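PDB 3C26: putative acetyltransferase Ta0821 from Thermoplasma acidophilum DSM 1728, which probably acts as an acyltransferase of the GNAT family, moving acyl groups other than amino-acyl ones, though its substrate is not established. Local coordinates for residues Lys51-Trp56 with Val72-Met77; Leu90-Glu95 with Ser99-Ser104; Ile177-Met182 with Ser257-Trp262. All blocks are in the same frame, centred on the assembly; numbering follows the deposited sequence.

In the fold
Interactions 1 and 2 both fall in the GNAT family region; interaction 3 packs the hairpin 174-183 on strand 258-265, which lies beside strand 119-125. The centres of interactions 1 and 2 are about 13 Å apart, and their neighbouring antiparallel strands 70-79 and 85-92 are probably joined by hydrogen bonds, with Thr74 N 2.8 Å from Arg91 O and His93 N 2.9 Å from Val72 O. Interaction 3 touches neither: its centre is about 17 Å from that of interaction 1 and 21 Å from that of interaction 2. An ethanediol, probably from the crystallisation liquor, is bonded to His76 and lies about 5 Å from the side chain of Trp179; it may mark a pocket.

Interaction 1: residues Lys51-Trp56 with Val72-Met77; sequences KVIERW and VATIHM. With EDO (1,2-ethanediol), chain E.
His76, on strand 70-79 of the GNAT fold, lays its imidazole flat against the indole of Trp56, on helix 45-58. This is a face-to-face stack: the imidazole and the six-membered indole ring have centroids 3.5 Å apart and planes only 2° from parallel, although the two side chains arrive at about a right angle to each other. Two flat aromatic groups suit this helix-to-sheet seam because they fill it with little thickness. With CG anti to the backbone N (chi1 177°), the histidine reaches out from the strand toward the helix. Its CB already lies 3.6 Å from Trp56 CE3, and CG settles still closer over the same carbon. One limb of the ring, CD2, sits 3.4 Å above Trp56 CD2 at the indole fusion; beyond it NE2 lies over the pyrrole part, near Trp56 NE1 but at an angle too poor for a hydrogen bond. On the other limb, ND1 makes a short 2.5 Å hydrogen bond to O2 of a bound ethanediol, in which either partner could be the donor. That bond uses the imidazole edge and leaves the stack undisturbed. The opposite face of the indole is covered from within its own helix by Val52 CG2, 3.5 Å above the plane, so the tryptophan is clamped between a methyl and an imidazole. One turn back, Ile53 stretches across to Thr74, whose hydroxyl is hydrogen-bonded to Gly89 O and meets the isoleucine through packing alone. The closest approach of the whole contact falls at the imidazole's outer carbon, with His76 CE1 3.3 Å from Trp56 CE2.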
# COMPACT_ATOMS: atom_id res chain seq x y z
N LYS A 51 -20.98 5.20 6.28
CA LYS A 51 -22.32 5.18 5.71
C LYS A 51 -23.35 4.58 6.65
O LYS A 51 -24.49 5.01 6.68
CB LYS A 51 -22.28 4.43 4.36
CG LYS A 51 -23.63 4.10 3.74
CD LYS A 51 -23.45 3.28 2.42
CE LYS A 51 -23.11 1.80 2.65
NZ LYS A 51 -22.86 1.10 1.36
N VAL A 52 -22.96 3.59 7.44
CA VAL A 52 -23.93 2.81 8.25
C VAL A 52 -23.88 3.02 9.78
O VAL A 52 -24.74 2.58 10.52
CB VAL A 52 -23.75 1.29 7.98
CG1 VAL A 52 -24.12 0.95 6.58
CG2 VAL A 52 -22.35 0.85 8.27
N ILE A 53 -22.88 3.74 10.25
CA ILE A 53 -22.64 3.86 11.70
C ILE A 53 -23.81 4.51 12.44
O ILE A 53 -24.08 4.15 13.57
CB ILE A 53 -21.29 4.59 12.04
CG1 ILE A 53 -20.95 4.40 13.54
CG2 ILE A 53 -21.36 6.04 11.59
CD1 ILE A 53 -19.46 4.66 13.96
N GLU A 54 -24.47 5.47 11.80
CA GLU A 54 -25.63 6.15 12.42
C GLU A 54 -26.77 5.16 12.63
O GLU A 54 -27.38 5.10 13.73
CB GLU A 54 -26.08 7.39 11.64
CG GLU A 54 -27.20 8.11 12.40
CD GLU A 54 -27.58 9.44 11.79
OE1 GLU A 54 -27.09 9.78 10.71
OE2 GLU A 54 -28.39 10.15 12.42
N ARG A 55 -26.97 4.32 11.60
CA ARG A 55 -27.99 3.25 11.62
C ARG A 55 -27.72 2.27 12.75
O ARG A 55 -28.60 1.89 13.54
CB ARG A 55 -28.09 2.51 10.28
CG ARG A 55 -29.05 3.19 9.30
CD ARG A 55 -29.08 2.61 7.89
NE ARG A 55 -27.97 3.04 7.03
CZ ARG A 55 -27.73 2.53 5.82
NH1 ARG A 55 -28.51 1.56 5.36
NH2 ARG A 55 -26.70 2.95 5.09
N TRP A 56 -26.46 1.88 12.85
CA TRP A 56 -26.03 0.97 13.90
C TRP A 56 -26.32 1.49 15.27
O TRP A 56 -26.78 0.75 16.11
CB TRP A 56 -24.51 0.72 13.82
CG TRP A 56 -24.07 -0.17 12.67
CD1 TRP A 56 -24.86 -1.02 11.95
CD2 TRP A 56 -22.74 -0.39 12.21
NE1 TRP A 56 -24.11 -1.73 11.06
CE2 TRP A 56 -22.80 -1.35 11.19
CE3 TRP A 56 -21.49 0.13 12.57
CZ2 TRP A 56 -21.66 -1.80 10.52
CZ3 TRP A 56 -20.36 -0.32 11.88
CH2 TRP A 56 -20.45 -1.28 10.90
N VAL A 72 -16.10 8.46 23.98
CA VAL A 72 -14.74 8.71 23.45
C VAL A 72 -14.25 7.64 22.42
O VAL A 72 -13.28 7.83 21.69
CB VAL A 72 -13.68 8.95 24.60
CG1 VAL A 72 -14.08 10.16 25.51
CG2 VAL A 72 -13.45 7.67 25.43
N ALA A 73 -14.97 6.53 22.37
CA ALA A 73 -14.65 5.40 21.46
C ALA A 73 -15.90 4.59 21.16
O ALA A 73 -16.87 4.54 21.97
CB ALA A 73 -13.60 4.49 22.06
N THR A 74 -15.89 3.98 19.99
CA THR A 74 -16.99 3.09 19.60
C THR A 74 -16.48 1.73 19.23
O THR A 74 -15.32 1.55 18.82
CB THR A 74 -17.76 3.64 18.35
OG1 THR A 74 -16.88 3.72 17.20
CG2 THR A 74 -18.37 5.01 18.61
N ILE A 75 -17.37 0.76 19.39
CA ILE A 75 -17.21 -0.55 18.80
C ILE A 75 -18.61 -1.03 18.36
O ILE A 75 -19.57 -0.89 19.12
CB ILE A 75 -16.54 -1.61 19.75
CG1 ILE A 75 -16.28 -2.91 19.03
CG2 ILE A 75 -17.47 -1.97 20.92
CD1 ILE A 75 -15.06 -2.95 18.25
N HIS A 76 -18.69 -1.59 17.15
CA HIS A 76 -19.92 -2.24 16.65
C HIS A 76 -19.85 -3.76 16.87
O HIS A 76 -18.81 -4.37 16.69
CB HIS A 76 -20.14 -1.93 15.16
CG HIS A 76 -21.33 -2.62 14.56
ND1 HIS A 76 -21.24 -3.50 13.50
CD2 HIS A 76 -22.65 -2.54 14.87
CE1 HIS A 76 -22.45 -3.95 13.20
NE2 HIS A 76 -23.32 -3.37 14.01
N MSE A 77 -20.96 -4.36 17.29
CA MSE A 77 -21.07 -5.81 17.42
C MSE A 77 -22.34 -6.33 16.71
O MSE A 77 -23.41 -5.75 16.80
CB MSE A 77 -21.21 -6.24 18.87
CG MSE A 77 -20.26 -5.67 19.83
SE MSE A 77 -20.95 -6.01 21.66
CE MSE A 77 -19.90 -4.57 22.41
C1 EDO E . -19.44 -5.88 11.08
O1 EDO E . -20.79 -5.47 10.94
C2 EDO E . -18.58 -4.67 11.33
O2 EDO E . -18.96 -4.05 12.54

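Interaction 2: residues Leu90-Glu95 with Ser99-Ser104; sequences LRVHPE and SRLGMS. With NO3 (nitrate ion), chain B.
Val92 and Leu101 touch through aliphatic carbon, Val92 CG1 standing 4.1 Å from Leu101 CB, while Leu90 leans on the helix start beside them. Its CD1 lies 4.0 Å from Gly102 O and its CD2 over Gly102 CA; Leu90 thus meets a glycine that offers only backbone. Polar bonds shape the turn into the helix. Ser99 OG accepts from Leu101 N at 3.2 Å, an ST turn, and Arg100 is the N-cap; its O receives both the N and the hydroxyl of Ser104. In GNAT relatives this strand-loop-helix junction cradles the acetyl-CoA pyrophosphate, a role only inferred here. Ionic contacts lie along Arg91, whose extended chain presents the guanidinium edge to a nitrate, probably from the crystallisation liquor: Arg91 NE reaches O1 at 2.8 Å and Arg91 NH2 reaches O2 at 3.0 Å, both nearly straight. Arg91 NH1 salt-bridges Asp50. A leucine in place of Arg91 would probably leave the nitrate without this two-pronged grip and the carboxylate of Asp50 without its salt-bridge mate. The contact begins the beta-alpha-beta unit of strand 85-92, helix 101-113 and strand 119-125, with Leu101 also resting on Val72 and Ala73 of strand 70-79 and Met103 facing helix 129-138.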
# COMPACT_ATOMS: atom_id res chain seq x y z
N LEU A 90 -14.43 0.10 15.00
CA LEU A 90 -13.59 0.64 16.10
C LEU A 90 -13.04 2.04 15.76
O LEU A 90 -12.18 2.23 14.88
CB LEU A 90 -12.45 -0.35 16.52
CG LEU A 90 -11.91 -0.16 17.95
CD1 LEU A 90 -11.00 -1.36 18.36
CD2 LEU A 90 -11.13 1.18 18.15
N ARG A 91 -13.57 3.01 16.48
CA ARG A 91 -13.24 4.44 16.28
C ARG A 91 -13.06 5.15 17.59
O ARG A 91 -13.63 4.79 18.61
CB ARG A 91 -14.31 5.13 15.43
CG ARG A 91 -14.30 4.60 14.01
CD ARG A 91 -15.30 5.32 13.10
NE ARG A 91 -15.21 4.83 11.73
CZ ARG A 91 -15.74 5.43 10.67
NH1 ARG A 91 -16.45 6.54 10.79
NH2 ARG A 91 -15.52 4.96 9.46
N VAL A 92 -12.19 6.15 17.55
CA VAL A 92 -11.88 6.95 18.70
C VAL A 92 -11.97 8.45 18.31
O VAL A 92 -11.77 8.88 17.13
CB VAL A 92 -10.47 6.63 19.29
CG1 VAL A 92 -10.30 5.08 19.59
CG2 VAL A 92 -9.34 7.15 18.36
N HIS A 93 -12.31 9.22 19.32
CA HIS A 93 -12.28 10.66 19.20
C HIS A 93 -10.83 11.05 18.85
O HIS A 93 -9.88 10.48 19.36
CB HIS A 93 -12.71 11.31 20.50
CG HIS A 93 -12.61 12.80 20.45
ND1 HIS A 93 -11.44 13.48 20.68
CD2 HIS A 93 -13.52 13.74 20.08
CE1 HIS A 93 -11.64 14.78 20.52
NE2 HIS A 93 -12.90 14.96 20.16
N PRO A 94 -10.64 12.05 17.98
CA PRO A 94 -9.28 12.29 17.48
C PRO A 94 -8.25 12.74 18.51
O PRO A 94 -7.06 12.54 18.32
CB PRO A 94 -9.50 13.35 16.41
CG PRO A 94 -10.90 13.25 16.08
CD PRO A 94 -11.62 12.87 17.30
N GLU A 95 -8.73 13.27 19.62
CA GLU A 95 -7.85 13.66 20.76
C GLU A 95 -7.23 12.47 21.47
O GLU A 95 -6.31 12.62 22.26
CB GLU A 95 -8.65 14.44 21.82
CG GLU A 95 -9.08 15.76 21.37
CD GLU A 95 -8.01 16.79 21.60
OE1 GLU A 95 -7.79 17.13 22.80
OE2 GLU A 95 -7.42 17.26 20.59
N SER A 99 -3.64 6.49 22.22
CA SER A 99 -3.96 6.03 23.58
C SER A 99 -4.17 4.52 23.52
O SER A 99 -3.88 3.88 22.53
CB SER A 99 -5.22 6.68 24.11
OG SER A 99 -6.34 6.24 23.35
N ARG A 100 -4.67 3.97 24.61
CA ARG A 100 -4.92 2.55 24.67
C ARG A 100 -6.43 2.32 24.68
O ARG A 100 -6.93 1.32 25.18
CB ARG A 100 -4.19 1.93 25.87
CG ARG A 100 -2.76 1.54 25.48
CD ARG A 100 -1.66 1.94 26.49
NE ARG A 100 -1.68 1.21 27.76
CZ ARG A 100 -1.90 1.77 28.94
NH1 ARG A 100 -2.11 3.08 29.03
NH2 ARG A 100 -1.90 1.04 30.05
N LEU A 101 -7.15 3.28 24.12
CA LEU A 101 -8.60 3.16 24.08
C LEU A 101 -9.03 1.94 23.28
O LEU A 101 -9.99 1.26 23.63
CB LEU A 101 -9.27 4.39 23.45
CG LEU A 101 -9.48 5.65 24.24
CD1 LEU A 101 -10.52 6.53 23.53
CD2 LEU A 101 -9.95 5.30 25.64
N GLY A 102 -8.28 1.64 22.23
CA GLY A 102 -8.66 0.56 21.32
C GLY A 102 -8.61 -0.74 22.09
O GLY A 102 -9.53 -1.53 22.12
N MSE A 103 -7.48 -0.94 22.75
CA MSE A 103 -7.32 -2.10 23.59
C MSE A 103 -8.38 -2.21 24.69
O MSE A 103 -8.92 -3.27 24.93
CB MSE A 103 -5.96 -2.03 24.20
CG MSE A 103 -5.85 -2.69 25.52
SE MSE A 103 -4.12 -3.41 25.43
CE MSE A 103 -4.85 -4.91 24.39
N SER A 104 -8.72 -1.10 25.30
CA SER A 104 -9.65 -1.11 26.44
C SER A 104 -11.01 -1.47 25.97
O SER A 104 -11.69 -2.23 26.60
CB SER A 104 -9.75 0.24 27.16
OG SER A 104 -8.46 0.62 27.64
N NO3 B . -13.75 1.83 10.31
O1 NO3 B . -14.23 2.26 11.52
O2 NO3 B . -13.60 2.72 9.30
O3 NO3 B . -13.34 0.54 10.14

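Interaction 3: residues Ile177-Met182 with Ser257-Trp262; sequences IDWKYM and SSLTVW
Tyr181 and Val261 form the closer-set half of a contact in which a small beta hairpin, strands 174-177 and 180-183, packs its tip region against strand 258-265. The hairpin turns through a type I' beta turn from Ile177 to Lys180, and the disulfide between Cys174 and Cys183 ties its two strands together further along. At this half the backbones come within 7.6 Å, measured between the CA atoms of Tyr181 and Val261. Val261 CG1 lies 3.9 Å from Tyr181 CD2 and equally near Tyr181 CB, while its CG2 is set over one face of the phenol ring. With CG1 anti to the backbone N (chi1 -174°), the valine turns that methyl toward the hairpin. A compact branched residue suits the place, since it fits against the ring face where the chains are near, and the tyrosine's hydroxyl can run on to a hydrogen bond with Arg244.

At the turn the spacing widens to 10.4 Å between the CA atoms of Trp179 and Leu259, and their two long side chains span it between them. Trp179 reaches across with the far rim of its indole, CZ3 meeting Leu259 CD2 at 3.8 Å. The indole does not depend on this one methyl: it stacks on Tyr48 and meets Phe218 and Tyr242 edge-to-face, which gives it a largely aromatic bed. Toward solvent the character changes at Asp178, a partly exposed residue of the turn, whose OD2 makes a 3.5 Å salt bridge with Lys180 NZ. That lysine is shared with Glu78 and Tyr194. Two backbone bonds close the turn, Lys180 N to Ile177 O at 2.9 Å and Ile177 N to Lys180 O at 2.8 Å.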
# COMPACT_ATOMS: atom_id res chain seq x y z
N ILE A 177 -20.09 -11.44 3.77
CA ILE A 177 -21.33 -10.89 3.33
C ILE A 177 -21.62 -9.60 4.11
O ILE A 177 -21.64 -9.59 5.34
CB ILE A 177 -22.46 -11.87 3.50
CG1 ILE A 177 -22.18 -13.13 2.66
CG2 ILE A 177 -23.78 -11.27 3.04
CD1 ILE A 177 -23.36 -14.06 2.61
N ASP A 178 -21.85 -8.53 3.38
CA ASP A 178 -22.12 -7.23 4.04
C ASP A 178 -21.16 -6.99 5.20
O ASP A 178 -21.56 -6.71 6.33
CB ASP A 178 -23.55 -7.16 4.55
CG ASP A 178 -23.93 -5.79 5.14
OD1 ASP A 178 -23.40 -4.78 4.71
OD2 ASP A 178 -24.80 -5.73 6.03
N TRP A 179 -19.87 -7.16 4.90
CA TRP A 179 -18.74 -6.88 5.83
C TRP A 179 -18.67 -7.73 7.09
O TRP A 179 -18.01 -7.37 8.08
CB TRP A 179 -18.65 -5.39 6.19
CG TRP A 179 -18.36 -4.53 5.03
CD1 TRP A 179 -19.29 -3.99 4.16
CD2 TRP A 179 -17.07 -4.10 4.55
NE1 TRP A 179 -18.65 -3.29 3.20
CE2 TRP A 179 -17.30 -3.30 3.41
CE3 TRP A 179 -15.75 -4.33 4.95
CZ2 TRP A 179 -16.27 -2.72 2.68
CZ3 TRP A 179 -14.73 -3.74 4.22
CH2 TRP A 179 -15.00 -2.96 3.09
N LYS A 180 -19.37 -8.84 7.02
CA LYS A 180 -19.42 -9.84 8.07
C LYS A 180 -18.92 -11.16 7.47
O LYS A 180 -19.35 -11.58 6.42
CB LYS A 180 -20.86 -9.96 8.59
CG LYS A 180 -21.41 -8.70 9.24
CD LYS A 180 -22.93 -8.75 9.48
CE LYS A 180 -23.69 -8.27 8.27
NZ LYS A 180 -25.23 -8.37 8.35
N TYR A 181 -17.97 -11.79 8.16
CA TYR A 181 -17.48 -13.11 7.76
C TYR A 181 -18.28 -14.17 8.54
O TYR A 181 -18.14 -14.33 9.75
CB TYR A 181 -15.96 -13.25 7.98
CG TYR A 181 -15.34 -14.41 7.22
CD1 TYR A 181 -15.13 -14.32 5.83
CD2 TYR A 181 -14.94 -15.56 7.87
CE1 TYR A 181 -14.55 -15.34 5.13
CE2 TYR A 181 -14.39 -16.60 7.16
CZ TYR A 181 -14.21 -16.49 5.80
OH TYR A 181 -13.64 -17.55 5.12
N MSE A 182 -19.09 -14.91 7.81
CA MSE A 182 -20.03 -15.84 8.40
C MSE A 182 -20.03 -17.18 7.69
O MSE A 182 -19.76 -17.27 6.51
CB MSE A 182 -21.45 -15.24 8.30
CG MSE A 182 -21.95 -15.04 6.89
SE MSE A 182 -23.78 -14.25 6.70
CE MSE A 182 -23.39 -12.41 7.12
N SER A 257 -2.21 -4.72 -0.87
CA SER A 257 -2.78 -4.97 0.42
C SER A 257 -3.99 -5.86 0.39
O SER A 257 -4.52 -6.19 -0.65
CB SER A 257 -3.13 -3.64 1.10
OG SER A 257 -4.30 -3.08 0.53
N SER A 258 -4.40 -6.24 1.59
CA SER A 258 -5.52 -7.15 1.78
C SER A 258 -6.37 -6.84 3.01
O SER A 258 -5.97 -6.11 3.93
CB SER A 258 -5.05 -8.61 1.83
OG SER A 258 -4.46 -9.00 3.06
N LEU A 259 -7.58 -7.35 2.94
CA LEU A 259 -8.50 -7.34 4.09
C LEU A 259 -8.44 -8.71 4.76
O LEU A 259 -8.88 -9.72 4.22
CB LEU A 259 -9.94 -7.01 3.71
CG LEU A 259 -10.84 -6.75 4.93
CD1 LEU A 259 -10.38 -5.47 5.63
CD2 LEU A 259 -12.30 -6.66 4.52
N THR A 260 -7.92 -8.71 5.97
CA THR A 260 -7.72 -9.94 6.70
C THR A 260 -8.80 -10.14 7.71
O THR A 260 -9.36 -9.17 8.24
CB THR A 260 -6.32 -9.93 7.42
OG1 THR A 260 -6.32 -9.00 8.51
CG2 THR A 260 -5.17 -9.59 6.43
N VAL A 261 -9.09 -11.42 7.95
CA VAL A 261 -10.08 -11.88 8.95
C VAL A 261 -9.43 -12.65 10.11
O VAL A 261 -8.72 -13.64 9.94
CB VAL A 261 -11.22 -12.76 8.30
CG1 VAL A 261 -12.33 -13.12 9.32
CG2 VAL A 261 -11.77 -12.07 7.09
N TRP A 262 -9.68 -12.10 11.29
CA TRP A 262 -9.24 -12.64 12.58
C TRP A 262 -10.40 -13.20 13.41
O TRP A 262 -11.52 -12.69 13.40
CB TRP A 262 -8.50 -11.55 13.35
CG TRP A 262 -7.20 -11.18 12.67
CD1 TRP A 262 -7.08 -10.50 11.49
CD2 TRP A 262 -5.86 -11.49 13.09
NE1 TRP A 262 -5.75 -10.35 11.16
CE2 TRP A 262 -4.98 -10.96 12.11
CE3 TRP A 262 -5.32 -12.16 14.20
CZ2 TRP A 262 -3.60 -11.05 12.22
CZ3 TRP A 262 -3.93 -12.28 14.29
CH2 TRP A 262 -3.09 -11.73 13.31